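Side-chain contacts in beta-ketothiolase BktB (Ralstonia eutropha, PDB 4NZS), which catalyses the condensation of acetyl-CoA with propionyl-CoA or a second acetyl-CoA, supplying beta-ketoacyl-CoA precursors for polyhydroxyalkanoate copolymers: residues Arg160-Val165 against Pro239-Glu244; Ala179-Ala184 against Asn245-Ala250. All blocks are in the same frame, centred on the assembly; numbering follows the deposited sequence.

Overall arrangement
Both contacts lie within the N-terminal thiolase domain region, on the same side of the chain's centre. From the N terminus, the chain passes through the strands and helices up to helix 149-153 and reaches residues 160-165, where helix 163-173 begins; helix 178-197 follows directly. It then runs through the small hairpin 208-210/217-219 into a long loop before strand 257-267. Returning along this loop, residues 239-244 close contact 1 on the start of the first helix, and residues 245-250 close contact 2 on the second. The two closures therefore cross rather than nest. Their centres are about 12 Å apart, and V240 N lies 3.0 Å from V248 O, a probable hydrogen bond joining the two loop segments.

Contact 1 (Arg160-Val165 against Pro239-Glu244); sequences RIHMGV and PVFVKE
The ring edge of F241 points into the imidazole face of H162, an edge-to-face aromatic pair with centroids 4.3 Å apart and planes at 56°. F241 CE1 does the touching: it sits over the centre of the imidazole, 3.2 Å from H162 NE2. H162 swings out to meet it because its CG is anti to the backbone N (chi1 -158°).

The phenyl ring is also packed from both of its faces. On one, G164 CA makes a CH-pi contact, 3.8 Å from the ring centroid of F241 and close to the ring normal; on the other lies CG2 of V240, its own neighbour in the loop. With no side chain at G164, the helix backbone comes down directly onto the ring. Toward V165 the packing slackens: its CG2 is 4.2 Å from F241 CB and 3.7 Å from F241 O, with no hydrogen bond between the segments. Beyond F241 the loop turns to the exposed residues K243 and E244.

H162 does double duty at the N-cap of helix 163-173, where its ND1 accepts a weak but nearly straight bond from G164 N (3.3 Å, 175°). This bond may help to hold the imidazole whose face receives F241, and the ring of H155 meets H162 as well. The H162 side chain is about 9 Å from that of H355, a predicted proton acceptor, and about 10 Å from that of C95, the probable acyl-thioester nucleophile. The contact thus joins a histidine N-cap to the long loop before strand 257-267, in the neighbourhood of the thiolase active site.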
loop_
_atom_site.group_PDB
_atom_site.type_symbol
_atom_site.label_atom_id
_atom_site.label_comp_id
_atom_site.label_asym_id
_atom_site.label_seq_id
_atom_site.Cartn_x
_atom_site.Cartn_y
_atom_site.Cartn_z
ATOM N N ARG A 160 -6.108 -12.386 21.297
ATOM C CA ARG A 160 -6.512 -11.784 20.034
ATOM C C ARG A 160 -8.007 -11.393 20.017
ATOM O O ARG A 160 -8.692 -11.585 19.016
ATOM C CB ARG A 160 -6.082 -12.686 18.859
ATOM C CG ARG A 160 -6.249 -14.160 19.160
ATOM C CD ARG A 160 -5.961 -15.159 18.037
ATOM N NE ARG A 160 -6.938 -16.275 18.056
ATOM C CZ ARG A 160 -7.185 -17.115 19.082
ATOM N NH1 ARG A 160 -6.542 -17.025 20.254
ATOM N NH2 ARG A 160 -8.110 -18.068 18.941
ATOM N N ILE A 161 -8.488 -10.819 21.129
ATOM C CA ILE A 161 -9.890 -10.344 21.268
ATOM C C ILE A 161 -9.961 -8.888 21.659
ATOM O O ILE A 161 -9.051 -8.344 22.255
ATOM C CB ILE A 161 -10.764 -11.118 22.312
ATOM C CG1 ILE A 161 -10.030 -11.335 23.642
ATOM C CG2 ILE A 161 -11.281 -12.452 21.767
ATOM C CD1 ILE A 161 -10.471 -10.384 24.731
ATOM N N HIS A 162 -11.094 -8.287 21.324
ATOM C CA HIS A 162 -11.361 -6.863 21.481
ATOM C C HIS A 162 -11.570 -6.564 22.969
ATOM O O HIS A 162 -12.066 -7.409 23.734
ATOM C CB HIS A 162 -12.615 -6.568 20.675
ATOM C CG HIS A 162 -12.783 -5.137 20.268
ATOM N ND1 HIS A 162 -12.752 -4.085 21.166
ATOM C CD2 HIS A 162 -13.049 -4.587 19.054
ATOM C CE1 HIS A 162 -12.970 -2.951 20.520
ATOM N NE2 HIS A 162 -13.162 -3.224 19.242
ATOM N N MET A 163 -11.197 -5.362 23.398
ATOM C CA MET A 163 -11.376 -4.944 24.811
ATOM C C MET A 163 -12.854 -5.036 25.211
ATOM O O MET A 163 -13.188 -5.183 26.389
ATOM C CB MET A 163 -10.900 -3.496 25.066
ATOM C CG MET A 163 -9.513 -3.113 24.586
ATOM S SD MET A 163 -8.277 -3.930 25.564
ATOM C CE MET A 163 -7.951 -5.351 24.525
ATOM N N GLY A 164 -13.731 -4.877 24.226
ATOM C CA GLY A 164 -15.161 -4.984 24.418
ATOM C C GLY A 164 -15.540 -6.389 24.811
ATOM O O GLY A 164 -16.426 -6.571 25.621
ATOM N N VAL A 165 -14.839 -7.372 24.261
ATOM C CA VAL A 165 -15.022 -8.747 24.670
ATOM C C VAL A 165 -14.641 -8.880 26.137
ATOM O O VAL A 165 -15.384 -9.473 26.914
ATOM C CB VAL A 165 -14.228 -9.731 23.807
ATOM C CG1 VAL A 165 -14.404 -11.137 24.356
ATOM C CG2 VAL A 165 -14.682 -9.651 22.356
ATOM N N PRO A 239 -25.850 -5.574 21.005
ATOM C CA PRO A 239 -24.492 -5.780 21.482
ATOM C C PRO A 239 -23.455 -5.990 20.363
ATOM O O PRO A 239 -23.552 -6.967 19.607
ATOM C CB PRO A 239 -24.629 -7.026 22.362
ATOM C CG PRO A 239 -26.017 -6.979 22.862
ATOM C CD PRO A 239 -26.805 -6.458 21.704
ATOM N N VAL A 240 -22.470 -5.091 20.255
ATOM C CA VAL A 240 -21.504 -5.151 19.114
ATOM C C VAL A 240 -20.359 -6.254 19.165
ATOM O O VAL A 240 -19.905 -6.736 18.118
ATOM C CB VAL A 240 -20.893 -3.738 18.810
ATOM C CG1 VAL A 240 -21.931 -2.798 18.260
ATOM C CG2 VAL A 240 -20.242 -3.112 20.028
ATOM N N PHE A 241 -19.941 -6.664 20.357
ATOM C CA PHE A 241 -18.797 -7.574 20.557
ATOM C C PHE A 241 -19.086 -9.067 20.792
ATOM O O PHE A 241 -18.170 -9.855 21.025
ATOM C CB PHE A 241 -17.966 -7.037 21.726
ATOM C CG PHE A 241 -17.498 -5.646 21.499
ATOM C CD1 PHE A 241 -16.505 -5.387 20.543
ATOM C CD2 PHE A 241 -18.060 -4.596 22.177
ATOM C CE1 PHE A 241 -16.085 -4.112 20.301
ATOM C CE2 PHE A 241 -17.632 -3.303 21.932
ATOM C CZ PHE A 241 -16.645 -3.065 20.997
ATOM N N VAL A 242 -20.342 -9.469 20.727
ATOM C CA VAL A 242 -20.659 -10.885 20.821
ATOM C C VAL A 242 -22.078 -11.182 20.338
ATOM O O VAL A 242 -23.000 -10.400 20.564
ATOM C CB VAL A 242 -20.430 -11.410 22.253
ATOM C CG1 VAL A 242 -21.384 -10.742 23.242
ATOM C CG2 VAL A 242 -20.513 -12.931 22.269
ATOM N N LYS A 243 -22.217 -12.328 19.676
ATOM C CA LYS A 243 -23.469 -12.768 19.039
ATOM C C LYS A 243 -24.628 -13.044 20.008
ATOM O O LYS A 243 -25.744 -12.547 19.822
ATOM C CB LYS A 243 -23.180 -14.039 18.229
ATOM C CG LYS A 243 -24.385 -14.637 17.515
ATOM C CD LYS A 243 -23.972 -15.723 16.526
ATOM C CE LYS A 243 -23.434 -16.963 17.230
ATOM N NZ LYS A 243 -23.175 -18.071 16.267
ATOM N N GLU A 244 -24.345 -13.865 21.016
ATOM C CA GLU A 244 -25.327 -14.336 21.977
ATOM C C GLU A 244 -24.863 -13.967 23.391
ATOM O O GLU A 244 -23.697 -14.167 23.742
ATOM C CB GLU A 244 -25.499 -15.866 21.844
ATOM C CG GLU A 244 -26.662 -16.328 20.951
ATOM C CD GLU A 244 -28.017 -16.401 21.681
ATOM O OE1 GLU A 244 -28.063 -16.780 22.883
ATOM O OE2 GLU A 244 -29.054 -16.085 21.051
#

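Contact 2 (Ala179-Ala184 against Asn245-Ala250); sequences AQQDEA and NGTVTA
With CG anti to its carbonyl carbon (chi1 -53°) and the chain extended beyond it, Q181 reaches from helix 178-197 to the loop, while T247 holds OG1 between its own backbone N and carbonyl carbon (chi1 77°). The two side chains cross at about a right angle, and Q181 NE2 donates to T247 OG1 over 3.0 Å with an N-H...O angle of 161°. The hydroxyl oxygen lies close to the amide plane of Q181. Beside this bond, Q181 OE1 rests 3.8 Å from V248 CG2, a van der Waals contact with a methyl group.

These side chains join helix 178-197 of the thiolase N-terminal domain region to the long loop that leads into strand 257-267 of the central sheet. E168 adds the preceding helix, 163-173: it bonds T247 OG1 through OE1 and the backbone N of V248 through OE2, so one carboxylate bridges adjacent loop residues. The amide nitrogen of Q181 has a second acceptor in I176 O, which helps fix the rotation of the carboxamide. The next residue of the helix, D182, pairs through OD1 with R178 in a salt bridge and also receives N252 ND2 from the continuing loop.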
loop_
_atom_site.group_PDB
_atom_site.type_symbol
_atom_site.label_atom_id
_atom_site.label_comp_id
_atom_site.label_asym_id
_atom_site.label_seq_id
_atom_site.Cartn_x
_atom_site.Cartn_y
_atom_site.Cartn_z
ATOM N N ALA A 179 -28.715 -2.675 31.797
ATOM C CA ALA A 179 -29.420 -1.450 32.218
ATOM C C ALA A 179 -28.591 -0.526 33.121
ATOM O O ALA A 179 -28.803 0.682 33.121
ATOM C CB ALA A 179 -30.760 -1.761 32.872
ATOM N N GLN A 180 -27.661 -1.088 33.883
ATOM C CA GLN A 180 -26.659 -0.262 34.538
ATOM C C GLN A 180 -25.891 0.529 33.456
ATOM O O GLN A 180 -25.788 1.753 33.504
ATOM C CB GLN A 180 -25.678 -1.121 35.361
ATOM C CG GLN A 180 -26.007 -1.285 36.847
ATOM C CD GLN A 180 -24.986 -0.642 37.791
ATOM O OE1 GLN A 180 -24.456 -1.314 38.679
ATOM N NE2 GLN A 180 -24.716 0.663 37.613
ATOM N N GLN A 181 -25.403 -0.192 32.458
ATOM C CA GLN A 181 -24.505 0.366 31.467
ATOM C C GLN A 181 -25.218 1.411 30.621
ATOM O O GLN A 181 -24.688 2.507 30.431
ATOM C CB GLN A 181 -23.921 -0.729 30.581
ATOM C CG GLN A 181 -23.251 -1.879 31.335
ATOM C CD GLN A 181 -22.920 -3.034 30.420
ATOM O OE1 GLN A 181 -22.453 -2.839 29.295
ATOM N NE2 GLN A 181 -23.170 -4.243 30.887
ATOM N N ASP A 182 -26.425 1.116 30.143
ATOM C CA ASP A 182 -27.100 2.057 29.259
ATOM C C ASP A 182 -27.339 3.381 29.988
ATOM O O ASP A 182 -27.132 4.468 29.426
ATOM C CB ASP A 182 -28.407 1.489 28.726
ATOM C CG ASP A 182 -28.219 0.639 27.497
ATOM O OD1 ASP A 182 -27.208 -0.074 27.400
ATOM O OD2 ASP A 182 -29.092 0.679 26.611
ATOM N N GLU A 183 -27.738 3.295 31.253
ATOM C CA GLU A 183 -28.066 4.492 31.975
ATOM C C GLU A 183 -26.820 5.234 32.492
ATOM O O GLU A 183 -26.755 6.472 32.420
ATOM C CB GLU A 183 -29.060 4.143 33.055
ATOM C CG GLU A 183 -30.361 3.689 32.416
ATOM C CD GLU A 183 -31.493 3.483 33.399
ATOM O OE1 GLU A 183 -32.662 3.610 32.984
ATOM O OE2 GLU A 183 -31.217 3.177 34.570
ATOM N N ALA A 184 -25.817 4.489 32.960
ATOM C CA ALA A 184 -24.499 5.078 33.221
ATOM C C ALA A 184 -24.072 5.924 32.022
ATOM O O ALA A 184 -23.440 6.971 32.191
ATOM C CB ALA A 184 -23.455 4.000 33.515
ATOM N N ASN A 245 -25.794 -13.429 24.184
ATOM C CA ASN A 245 -25.572 -12.992 25.583
ATOM C C ASN A 245 -24.975 -11.583 25.682
ATOM O O ASN A 245 -24.392 -11.201 26.708
ATOM C CB ASN A 245 -24.721 -14.006 26.378
ATOM C CG ASN A 245 -24.968 -13.939 27.887
ATOM O OD1 ASN A 245 -25.032 -14.973 28.563
ATOM N ND2 ASN A 245 -25.106 -12.722 28.421
ATOM N N GLY A 246 -25.159 -10.796 24.636
ATOM C CA GLY A 246 -24.494 -9.516 24.568
ATOM C C GLY A 246 -25.029 -8.481 25.540
ATOM O O GLY A 246 -26.227 -8.391 25.799
ATOM N N THR A 247 -24.136 -7.692 26.112
ATOM C CA THR A 247 -24.596 -6.500 26.818
ATOM C C THR A 247 -23.920 -5.240 26.273
ATOM O O THR A 247 -24.549 -4.196 26.203
ATOM C CB THR A 247 -24.471 -6.619 28.365
ATOM O OG1 THR A 247 -23.108 -6.440 28.774
ATOM C CG2 THR A 247 -24.997 -7.975 28.870
ATOM N N VAL A 248 -22.667 -5.331 25.840
ATOM C CA VAL A 248 -21.918 -4.135 25.497
ATOM C C VAL A 248 -22.248 -3.662 24.073
ATOM O O VAL A 248 -22.266 -4.460 23.136
ATOM C CB VAL A 248 -20.407 -4.382 25.682
ATOM C CG1 VAL A 248 -19.594 -3.156 25.315
ATOM C CG2 VAL A 248 -20.093 -4.799 27.118
ATOM N N THR A 249 -22.492 -2.352 23.939
ATOM C CA THR A 249 -22.893 -1.696 22.679
ATOM C C THR A 249 -21.920 -0.560 22.224
ATOM O O THR A 249 -20.939 -0.219 22.905
ATOM C CB THR A 249 -24.309 -1.046 22.807
ATOM O OG1 THR A 249 -24.288 0.032 23.768
ATOM C CG2 THR A 249 -25.360 -2.053 23.222
ATOM N N ALA A 250 -22.221 0.033 21.073
ATOM C CA ALA A 250 -21.599 1.299 20.669
ATOM C C ALA A 250 -21.983 2.398 21.670
ATOM O O ALA A 250 -21.115 3.142 22.177
ATOM C CB ALA A 250 -22.043 1.659 19.266
#